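Local atomic coordinates of ABC transporter substrate-binding protein (Bradyrhizobium japonicum, PDB entry 4I1D), a protein that probably serves as the periplasmic solute-binding protein of an ABC transporter, possibly for polyamines such as putrescine and spermidine, and can hold D-malate. Residues 5-10 and 57-63; 54-58 and 236-242; 162-166 and 300-306. All coordinates share one frame; numbering follows the deposited sequence.

Interaction 1. Residues 5-10 and 57-63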
loop_
_atom_site.group_PDB
_atom_site.type_symbol
_atom_site.label_atom_id
_atom_site.label_comp_id
_atom_site.label_asym_id
_atom_site.label_seq_id
_atom_site.Cartn_x
_atom_site.Cartn_y
_atom_site.Cartn_z
ATOM N N ILE A 5 45.127 -9.685 -1.739
ATOM C CA ILE A 5 44.123 -8.642 -1.707
ATOM C C ILE A 5 42.901 -9.169 -2.443
ATOM O O ILE A 5 42.966 -10.190 -3.132
ATOM C CB ILE A 5 44.578 -7.356 -2.433
ATOM C CG1 ILE A 5 44.907 -7.661 -3.898
ATOM C CG2 ILE A 5 45.745 -6.702 -1.707
ATOM C CD1 ILE A 5 44.978 -6.431 -4.781
ATOM N N THR A 6 41.782 -8.474 -2.287
ATOM C CA THR A 6 40.612 -8.752 -3.098
ATOM C C THR A 6 40.359 -7.541 -3.986
ATOM O O THR A 6 40.189 -6.418 -3.498
ATOM C CB THR A 6 39.375 -9.072 -2.251
ATOM O OG1 THR A 6 39.579 -10.313 -1.572
ATOM C CG2 THR A 6 38.143 -9.203 -3.139
ATOM N N PHE A 7 40.376 -7.787 -5.290
ATOM C CA PHE A 7 40.196 -6.763 -6.308
ATOM C C PHE A 7 38.791 -6.892 -6.904
ATOM O O PHE A 7 38.377 -7.984 -7.285
ATOM C CB PHE A 7 41.245 -6.965 -7.399
ATOM C CG PHE A 7 41.069 -6.066 -8.582
ATOM C CD1 PHE A 7 41.650 -4.805 -8.602
ATOM C CD2 PHE A 7 40.321 -6.474 -9.673
ATOM C CE1 PHE A 7 41.493 -3.973 -9.694
ATOM C CE2 PHE A 7 40.151 -5.643 -10.772
ATOM C CZ PHE A 7 40.735 -4.388 -10.782
ATOM N N VAL A 8 38.064 -5.783 -6.999
ATOM C CA VAL A 8 36.680 -5.829 -7.461
ATOM C C VAL A 8 36.453 -4.950 -8.697
ATOM O O VAL A 8 36.782 -3.768 -8.690
ATOM C CB VAL A 8 35.726 -5.360 -6.343
ATOM C CG1 VAL A 8 34.282 -5.448 -6.803
ATOM C CG2 VAL A 8 35.961 -6.179 -5.073
ATOM N N SER A 9 35.876 -5.529 -9.747
ATOM C CA SER A 9 35.539 -4.778 -10.955
ATOM C C SER A 9 34.159 -5.207 -11.472
ATOM O O SER A 9 33.337 -5.701 -10.701
ATOM C CB SER A 9 36.629 -4.949 -12.029
ATOM O OG SER A 9 36.384 -4.127 -13.165
ATOM N N GLN A 10 33.906 -5.030 -12.770
ATOM C CA GLN A 10 32.553 -5.206 -13.308
ATOM C C GLN A 10 32.318 -6.533 -14.030
ATOM O O GLN A 10 31.248 -6.749 -14.603
ATOM C CB GLN A 10 32.166 -4.035 -14.221
ATOM C CG GLN A 10 31.482 -2.876 -13.515
ATOM C CD GLN A 10 32.302 -1.596 -13.557
ATOM O OE1 GLN A 10 33.449 -1.565 -13.105
ATOM N NE2 GLN A 10 31.715 -0.532 -14.104
ATOM N N TRP A 57 36.523 -6.242 0.861
ATOM C CA TRP A 57 37.204 -5.811 -0.371
ATOM C C TRP A 57 38.375 -4.885 -0.062
ATOM O O TRP A 57 38.317 -4.110 0.897
ATOM C CB TRP A 57 36.234 -5.069 -1.294
ATOM C CG TRP A 57 35.130 -5.908 -1.857
ATOM C CD1 TRP A 57 35.106 -7.275 -1.985
ATOM C CD2 TRP A 57 33.879 -5.435 -2.361
ATOM N NE1 TRP A 57 33.915 -7.673 -2.546
ATOM C CE2 TRP A 57 33.141 -6.564 -2.781
ATOM C CE3 TRP A 57 33.307 -4.163 -2.499
ATOM C CZ2 TRP A 57 31.865 -6.458 -3.335
ATOM C CZ3 TRP A 57 32.039 -4.063 -3.040
ATOM C CH2 TRP A 57 31.332 -5.204 -3.453
ATOM N N ASP A 58 39.430 -4.953 -0.873
ATOM C CA ASP A 58 40.574 -4.040 -0.726
ATOM C C ASP A 58 40.566 -2.955 -1.799
ATOM O O ASP A 58 40.540 -1.751 -1.510
ATOM C CB ASP A 58 41.898 -4.806 -0.802
ATOM C CG ASP A 58 42.088 -5.771 0.368
ATOM O OD1 ASP A 58 42.191 -5.292 1.518
ATOM O OD2 ASP A 58 42.151 -7.005 0.144
ATOM N N VAL A 59 40.592 -3.399 -3.046
ATOM C CA VAL A 59 40.739 -2.500 -4.168
ATOM C C VAL A 59 39.516 -2.599 -5.068
ATOM O O VAL A 59 39.093 -3.691 -5.437
ATOM C CB VAL A 59 42.007 -2.815 -4.975
ATOM C CG1 VAL A 59 42.108 -1.904 -6.181
ATOM C CG2 VAL A 59 43.247 -2.683 -4.090
ATOM N N VAL A 60 38.961 -1.443 -5.407
ATOM C CA VAL A 60 37.790 -1.356 -6.262
ATOM C C VAL A 60 38.077 -0.534 -7.512
ATOM O O VAL A 60 38.675 0.538 -7.444
ATOM C CB VAL A 60 36.602 -0.739 -5.506
ATOM C CG1 VAL A 60 35.444 -0.484 -6.449
ATOM C CG2 VAL A 60 36.180 -1.672 -4.373
ATOM N N ASP A 61 37.667 -1.070 -8.652
ATOM C CA ASP A 61 37.754 -0.384 -9.930
ATOM C C ASP A 61 36.368 0.170 -10.248
ATOM O O ASP A 61 35.425 -0.597 -10.421
ATOM C CB ASP A 61 38.172 -1.375 -11.010
ATOM C CG ASP A 61 37.950 -0.843 -12.406
ATOM O OD1 ASP A 61 38.237 0.355 -12.627
ATOM O OD2 ASP A 61 37.490 -1.620 -13.277
ATOM N N THR A 62 36.240 1.493 -10.321
ATOM C CA THR A 62 34.920 2.108 -10.452
ATOM C C THR A 62 34.962 3.432 -11.234
ATOM O O THR A 62 36.007 4.086 -11.288
ATOM C CB THR A 62 34.326 2.335 -9.041
ATOM O OG1 THR A 62 32.931 2.653 -9.132
ATOM C CG2 THR A 62 35.066 3.461 -8.330
ATOM N N PRO A 63 33.829 3.832 -11.852
ATOM C CA PRO A 63 33.807 5.147 -12.500
ATOM C C PRO A 63 34.376 6.235 -11.598
ATOM O O PRO A 63 34.059 6.331 -10.417
ATOM C CB PRO A 63 32.316 5.376 -12.772
ATOM C CG PRO A 63 31.816 3.985 -13.049
ATOM C CD PRO A 63 32.560 3.108 -12.058
#
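Ile5 meets Asp58 at the start of the contact, its CB 3.6 Å from Asp58 OD2, while its CD1 touches Val59 CG2. The same OD2 accepts the backbone N-H of Thr6 on its anti lone pair, with Thr6 N 2.9 Å from Asp58 OD2. Thr6 O is gripped twice: Asp58 N approaches in the carbonyl plane, on a lone pair, and Val59 N comes from a tilted direction along an almost straight bond. Phe7 pairs with Val59 in a parallel bridge and lays ring atom CD1 3.8 Å from Val59 CG1; Phe248 of helix 242-252 meets this ring too. Val8 continues the pairing, Val8 N donating to Val59 O at 2.8 Å and Val8 O accepting from Asp61 N. Val8 CG2, anti to the carbonyl carbon and beside the backbone N, stands over one face of Trp57, 3.3 Å from the centroid of its five-membered ring and 9° off the normal. This is a tight CH-pi contact, and the indole NE1 is hydrogen-bonded to Asp37 OD2. Ser9 OG donates to the anti lone pair of Asp61 OD2, the two oxygens 2.7 Å apart. Strands 5-9 and 59-63 thus run side by side, 12° from parallel, as two inner strands of the central sheet. The chemistry is that of a hydrophobic sheet carrying two buried carboxylates: Asp58 is held by the backbone N-H groups of Thr6 and Asn241 and by the Asn241 side-chain amide, Asp61 by Ser9, Tyr14 and Thr231, and so many donors would be likely to stabilise both as anions.

Interaction 2. Residues 54-58 and 236-242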
loop_
_atom_site.group_PDB
_atom_site.type_symbol
_atom_site.label_atom_id
_atom_site.label_comp_id
_atom_site.label_asym_id
_atom_site.label_seq_id
_atom_site.Cartn_x
_atom_site.Cartn_y
_atom_site.Cartn_z
ATOM N N LYS A 54 35.129 -3.447 9.081
ATOM C CA LYS A 54 35.801 -4.659 8.591
ATOM C C LYS A 54 35.371 -5.009 7.167
ATOM O O LYS A 54 34.585 -5.934 6.961
ATOM C CB LYS A 54 35.547 -5.850 9.529
ATOM C CG LYS A 54 35.914 -5.593 10.987
ATOM C CD LYS A 54 35.528 -6.763 11.891
ATOM C CE LYS A 54 35.561 -6.350 13.362
ATOM N NZ LYS A 54 35.022 -7.389 14.303
ATOM N N PRO A 55 35.883 -4.262 6.180
ATOM C CA PRO A 55 35.608 -4.502 4.759
ATOM C C PRO A 55 36.199 -5.831 4.291
ATOM O O PRO A 55 37.289 -6.187 4.736
ATOM C CB PRO A 55 36.357 -3.367 4.059
ATOM C CG PRO A 55 36.696 -2.371 5.141
ATOM C CD PRO A 55 36.806 -3.134 6.394
ATOM N N ILE A 56 35.508 -6.546 3.407
ATOM C CA ILE A 56 36.109 -7.728 2.778
ATOM C C ILE A 56 36.866 -7.370 1.490
ATOM O O ILE A 56 37.750 -8.109 1.076
ATOM C CB ILE A 56 35.077 -8.843 2.462
ATOM C CG1 ILE A 56 33.975 -8.315 1.541
ATOM C CG2 ILE A 56 34.484 -9.422 3.740
ATOM C CD1 ILE A 56 32.902 -9.338 1.242
ATOM N N TRP A 57 36.523 -6.242 0.861
ATOM C CA TRP A 57 37.204 -5.811 -0.371
ATOM C C TRP A 57 38.375 -4.885 -0.062
ATOM O O TRP A 57 38.317 -4.110 0.897
ATOM C CB TRP A 57 36.234 -5.069 -1.294
ATOM C CG TRP A 57 35.130 -5.908 -1.857
ATOM C CD1 TRP A 57 35.106 -7.275 -1.985
ATOM C CD2 TRP A 57 33.879 -5.435 -2.361
ATOM N NE1 TRP A 57 33.915 -7.673 -2.546
ATOM C CE2 TRP A 57 33.141 -6.564 -2.781
ATOM C CE3 TRP A 57 33.307 -4.163 -2.499
ATOM C CZ2 TRP A 57 31.865 -6.458 -3.335
ATOM C CZ3 TRP A 57 32.039 -4.063 -3.040
ATOM C CH2 TRP A 57 31.332 -5.204 -3.453
ATOM N N ASP A 58 39.430 -4.953 -0.873
ATOM C CA ASP A 58 40.574 -4.040 -0.726
ATOM C C ASP A 58 40.566 -2.955 -1.799
ATOM O O ASP A 58 40.540 -1.751 -1.510
ATOM C CB ASP A 58 41.898 -4.806 -0.802
ATOM C CG ASP A 58 42.088 -5.771 0.368
ATOM O OD1 ASP A 58 42.191 -5.292 1.518
ATOM O OD2 ASP A 58 42.151 -7.005 0.144
ATOM N N LEU A 236 39.627 0.679 -0.199
ATOM C CA LEU A 236 38.630 0.923 0.842
ATOM C C LEU A 236 39.285 1.390 2.127
ATOM O O LEU A 236 40.351 0.904 2.506
ATOM C CB LEU A 236 37.752 -0.307 1.101
ATOM C CG LEU A 236 36.578 -0.483 0.130
ATOM C CD1 LEU A 236 37.085 -0.985 -1.182
ATOM C CD2 LEU A 236 35.535 -1.438 0.679
ATOM N N LYS A 237 38.659 2.358 2.785
ATOM C CA LYS A 237 39.093 2.759 4.115
ATOM C C LYS A 237 38.954 1.546 5.043
ATOM O O LYS A 237 37.888 0.940 5.126
ATOM C CB LYS A 237 38.239 3.925 4.615
ATOM C CG LYS A 237 38.939 4.841 5.601
ATOM C CD LYS A 237 40.094 5.575 4.937
ATOM C CE LYS A 237 40.720 6.588 5.882
ATOM N NZ LYS A 237 39.755 7.659 6.267
ATOM N N GLY A 238 40.033 1.178 5.724
ATOM C CA GLY A 238 40.001 0.022 6.604
ATOM C C GLY A 238 40.214 -1.306 5.888
ATOM O O GLY A 238 39.944 -2.373 6.444
ATOM N N ALA A 239 40.699 -1.246 4.651
ATOM C CA ALA A 239 40.985 -2.455 3.883
ATOM C C ALA A 239 41.903 -3.396 4.667
ATOM O O ALA A 239 42.921 -2.966 5.212
ATOM C CB ALA A 239 41.602 -2.097 2.534
ATOM N N PRO A 240 41.540 -4.686 4.727
ATOM C CA PRO A 240 42.311 -5.654 5.511
ATOM C C PRO A 240 43.735 -5.830 4.984
ATOM O O PRO A 240 44.607 -6.242 5.743
ATOM C CB PRO A 240 41.506 -6.957 5.346
ATOM C CG PRO A 240 40.822 -6.799 4.038
ATOM C CD PRO A 240 40.437 -5.331 3.999
ATOM N N ASN A 241 43.964 -5.522 3.709
ATOM C CA ASN A 241 45.292 -5.687 3.118
ATOM C C ASN A 241 45.810 -4.404 2.483
ATOM O O ASN A 241 46.374 -4.426 1.385
ATOM C CB ASN A 241 45.294 -6.802 2.073
ATOM C CG ASN A 241 44.892 -8.146 2.648
ATOM O OD1 ASN A 241 45.639 -8.756 3.414
ATOM N ND2 ASN A 241 43.711 -8.623 2.265
ATOM N N LEU A 242 45.609 -3.294 3.184
ATOM C CA LEU A 242 46.064 -1.985 2.736
ATOM C C LEU A 242 47.464 -1.995 2.096
ATOM O O LEU A 242 47.607 -1.695 0.910
ATOM C CB LEU A 242 46.033 -0.999 3.902
ATOM C CG LEU A 242 46.475 0.420 3.546
ATOM C CD1 LEU A 242 45.508 1.024 2.548
ATOM C CD2 LEU A 242 46.588 1.281 4.803
#
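Asp58 and Asn241 form the tight end of this contact. The Asp58 carboxylate, its CG anti to the carbonyl carbon (chi1 -66°), spreads both oxygens across Asn241: OD1 accepts the backbone Asn241 N at 2.8 Å, and OD2 accepts Asn241 ND2 at 3.1 Å. Both donors arrive on the syn side but out of the carboxylate plane, and the two flat groups stand 61° apart, so this is a twisted two-point grip. Packing beside it is close as well, with Pro240 CD 3.0 Å from Asp58 OD1 and Ala239 CB against the same oxygen. On the backbone, Leu236 N donates to Asp58 O at 2.9 Å; Leu236 CD2 touches Pro55 CB, and both methyls lie near Trp57 CB. The buried Pro55 is equally close-packed, its CG and CD lying against the carbonyl oxygens of Lys237 and Gly238, with Pro55 CD 3.2 Å from Gly238 O. Were Asp58 an alanine, Asn241 N and ND2, and Thr6 N as well, would probably lose their acceptor, and the amide would be set free to turn. The arrangement belongs to the type II periplasmic-binding-protein fold: strand 219-235 returns antiparallel beside strand 59-63, and a type II turn from Leu236 to Ala239 then leads into helix 242-252. Asn241 occupies the N-cap position of that helix, yet its side chain caps nothing and is spent on Asp58. The solvent side is looser. Gly238 is exposed at the turn position with positive phi (83°), where a CB would jam against the preceding carbonyl oxygen, and the exposed Lys237 starts its side chain away from residues 54-58. Part of this outer side is bordered by a second subunit, whose Gln192 bonds to Lys54 O and whose Glu215 packs on the exposed Pro240.

Interaction 3. Residues 162-166 and 300-306. With SO4 (sulfate ion), chain H.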
loop_
_atom_site.group_PDB
_atom_site.type_symbol
_atom_site.label_atom_id
_atom_site.label_comp_id
_atom_site.label_asym_id
_atom_site.label_seq_id
_atom_site.Cartn_x
_atom_site.Cartn_y
_atom_site.Cartn_z
ATOM N N TYR A 162 30.419 21.901 -19.880
ATOM C CA TYR A 162 30.352 22.069 -18.429
ATOM C C TYR A 162 30.529 23.527 -17.995
ATOM O O TYR A 162 31.279 24.276 -18.615
ATOM C CB TYR A 162 31.370 21.143 -17.738
ATOM C CG TYR A 162 31.132 19.672 -18.024
ATOM C CD1 TYR A 162 30.179 18.953 -17.314
ATOM C CD2 TYR A 162 31.851 19.006 -19.009
ATOM C CE1 TYR A 162 29.947 17.611 -17.570
ATOM C CE2 TYR A 162 31.627 17.652 -19.278
ATOM C CZ TYR A 162 30.674 16.963 -18.556
ATOM O OH TYR A 162 30.446 15.627 -18.811
ATOM N N PRO A 163 29.807 23.949 -16.946
ATOM C CA PRO A 163 28.785 23.185 -16.215
ATOM C C PRO A 163 27.549 22.944 -17.077
ATOM O O PRO A 163 27.199 23.817 -17.864
ATOM C CB PRO A 163 28.437 24.107 -15.042
ATOM C CG PRO A 163 28.789 25.503 -15.536
ATOM C CD PRO A 163 29.996 25.307 -16.396
ATOM N N LEU A 164 26.904 21.785 -16.945
ATOM C CA LEU A 164 25.807 21.432 -17.845
ATOM C C LEU A 164 24.593 22.331 -17.652
ATOM O O LEU A 164 24.199 22.615 -16.527
ATOM C CB LEU A 164 25.386 19.968 -17.671
ATOM C CG LEU A 164 26.414 18.876 -17.986
ATOM C CD1 LEU A 164 25.786 17.503 -17.852
ATOM C CD2 LEU A 164 27.026 19.039 -19.375
ATOM N N ASP A 165 24.005 22.782 -18.757
ATOM C CA ASP A 165 22.707 23.442 -18.703
ATOM C C ASP A 165 21.647 22.344 -18.631
ATOM O O ASP A 165 21.210 21.813 -19.662
ATOM C CB ASP A 165 22.493 24.309 -19.940
ATOM C CG ASP A 165 21.189 25.102 -19.893
ATOM O OD1 ASP A 165 20.300 24.763 -19.078
ATOM O OD2 ASP A 165 21.058 26.065 -20.687
ATOM N N VAL A 166 21.245 22.006 -17.406
ATOM C CA VAL A 166 20.399 20.836 -17.168
ATOM C C VAL A 166 18.968 20.982 -17.693
ATOM O O VAL A 166 18.448 20.053 -18.319
ATOM C CB VAL A 166 20.426 20.384 -15.687
ATOM C CG1 VAL A 166 19.667 19.073 -15.520
ATOM C CG2 VAL A 166 21.864 20.193 -15.236
ATOM N N LEU A 300 35.020 15.242 -23.043
ATOM C CA LEU A 300 35.674 14.645 -21.907
ATOM C C LEU A 300 34.788 14.840 -20.683
ATOM O O LEU A 300 34.606 15.964 -20.209
ATOM C CB LEU A 300 37.041 15.299 -21.699
ATOM C CG LEU A 300 37.892 14.683 -20.591
ATOM C CD1 LEU A 300 38.172 13.187 -20.857
ATOM C CD2 LEU A 300 39.185 15.470 -20.459
HETATM N N MSE A 301 34.222 13.756 -20.175
HETATM C CA MSE A 301 33.343 13.861 -19.012
HETATM C C MSE A 301 34.030 14.542 -17.829
HETATM O O MSE A 301 35.154 14.187 -17.464
HETATM C CB MSE A 301 32.819 12.493 -18.580
HETATM C CG MSE A 301 32.033 12.558 -17.266
HETATM SE SE MSE A 301 30.804 11.058 -17.045
HETATM C CE MSE A 301 29.788 11.333 -18.686
ATOM N N SER A 302 33.351 15.524 -17.243
ATOM C CA SER A 302 33.817 16.183 -16.020
ATOM C C SER A 302 33.246 15.505 -14.774
ATOM O O SER A 302 32.087 15.726 -14.399
ATOM C CB SER A 302 33.421 17.672 -16.024
ATOM O OG SER A 302 33.781 18.309 -14.809
ATOM N N TYR A 303 34.064 14.672 -14.141
ATOM C CA TYR A 303 33.700 14.035 -12.882
ATOM C C TYR A 303 33.580 15.027 -11.731
ATOM O O TYR A 303 32.819 14.800 -10.798
ATOM C CB TYR A 303 34.676 12.890 -12.562
ATOM C CG TYR A 303 34.518 11.806 -13.586
ATOM C CD1 TYR A 303 33.345 11.059 -13.644
ATOM C CD2 TYR A 303 35.498 11.574 -14.543
ATOM C CE1 TYR A 303 33.168 10.078 -14.602
ATOM C CE2 TYR A 303 35.332 10.604 -15.505
ATOM C CZ TYR A 303 34.167 9.853 -15.533
ATOM O OH TYR A 303 33.996 8.874 -16.496
ATOM N N ALA A 304 34.314 16.131 -11.811
ATOM C CA ALA A 304 34.152 17.206 -10.844
ATOM C C ALA A 304 32.732 17.774 -10.921
ATOM O O ALA A 304 32.122 18.064 -9.899
ATOM C CB ALA A 304 35.187 18.309 -11.071
ATOM N N TRP A 305 32.198 17.927 -12.126
ATOM C CA TRP A 305 30.825 18.429 -12.242
ATOM C C TRP A 305 29.811 17.399 -11.738
ATOM O O TRP A 305 28.947 17.734 -10.923
ATOM C CB TRP A 305 30.463 18.882 -13.664
ATOM C CG TRP A 305 29.070 19.515 -13.709
ATOM C CD1 TRP A 305 28.754 20.832 -13.492
ATOM C CD2 TRP A 305 27.822 18.842 -13.949
ATOM N NE1 TRP A 305 27.392 21.017 -13.593
ATOM C CE2 TRP A 305 26.800 19.812 -13.873
ATOM C CE3 TRP A 305 27.474 17.516 -14.226
ATOM C CZ2 TRP A 305 25.456 19.497 -14.059
ATOM C CZ3 TRP A 305 26.132 17.206 -14.417
ATOM C CH2 TRP A 305 25.143 18.193 -14.334
ATOM N N TRP A 306 29.933 16.150 -12.201
ATOM C CA TRP A 306 28.980 15.105 -11.821
ATOM C C TRP A 306 28.940 14.791 -10.325
ATOM O O TRP A 306 27.896 14.397 -9.797
ATOM C CB TRP A 306 29.205 13.819 -12.627
ATOM C CG TRP A 306 28.531 13.884 -13.939
ATOM C CD1 TRP A 306 29.121 14.021 -15.155
ATOM C CD2 TRP A 306 27.120 13.863 -14.171
ATOM N NE1 TRP A 306 28.160 14.074 -16.142
ATOM C CE2 TRP A 306 26.923 13.980 -15.560
ATOM C CE3 TRP A 306 26.001 13.754 -13.338
ATOM C CZ2 TRP A 306 25.653 13.978 -16.140
ATOM C CZ3 TRP A 306 24.736 13.759 -13.917
ATOM C CH2 TRP A 306 24.576 13.869 -15.301
HETATM S S SO4 H . 37.224 16.393 -13.931
HETATM O O1 SO4 H . 37.358 15.376 -14.974
HETATM O O2 SO4 H . 38.034 15.997 -12.779
HETATM O O3 SO4 H . 37.643 17.701 -14.436
HETATM O O4 SO4 H . 35.824 16.498 -13.529
HETATM O O HOH W 1 25.103 23.033 -13.862
#
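Tyr162 lays its ring on Ser302, whose CB stands over the ring centre, 3.5 Å from the centroid and 4° off the normal, a CH-pi contact. From Tyr162 CB, which points toward residues 300-306, the ring begins at CG, already above Ser302 CB. CD1 then meets Trp305 CB at 3.7 Å, while CD2 stays over Ser302 CB. Farther out, CE2 approaches Leu300 O at 3.5 Å and CZ nears Ser302 N. At the tip, OH lies 3.4 Å from the CA of Met301, a selenomethionine, and is hydrogen-bonded to Glu148 OE1, which also takes Trp306 NE1. Trp305, its CG anti to the backbone N (chi1 -175°), lays one side of its indole along Pro163 and Leu164. Leu164 covers that face, its CG 3.9 Å from the centroid of the Trp305 six-membered ring, Pro163 CB touches the pyrrole side, and Val166 CG2 meets the ring edge. No clear direct hydrogen bond joins the segments; a water bridges instead, donating to Leu164 O and accepting from Trp305 NE1. Ser302 is the N-cap of helix 303-306, its OG accepting from Trp305 N. A sulfate, probably from the crystallisation liquor, sits at this helix end, but its O4 is only 2.3 Å from Ala304 N, which makes its exact placement doubtful. The contact therefore wedges aromatic side chains of the short helix 303-306 against the loop that leads into helix 166-176. Helix 146-153 packs on Leu164 and Trp306, helix 309-321 on Trp305 and Val166, and strand 219-235 touches Met301 and Tyr303.

How the interactions relate
Interactions 1 and 2 adjoin, their centres 10 Å apart: they share Trp57 and Asp58, and Val60 CG2 packs 3.4 Å from Leu236 CD1. Interaction 3 lies apart, its centre about 25 Å from that of interaction 1 and 31 Å from that of interaction 2. Strand 219-235 relates all three, pairing with strand 59-63, running into the turn of interaction 2, and pairing with strand 299-300 just ahead of interaction 3. Along the chain interaction 1 closes first, and the segments of interactions 2 and 3 then alternate. Such repeated crossing fits a two-lobed binding protein; interactions 1 and 2 tie together one lobe, while interaction 3 probably joins the C-terminal chain to the other.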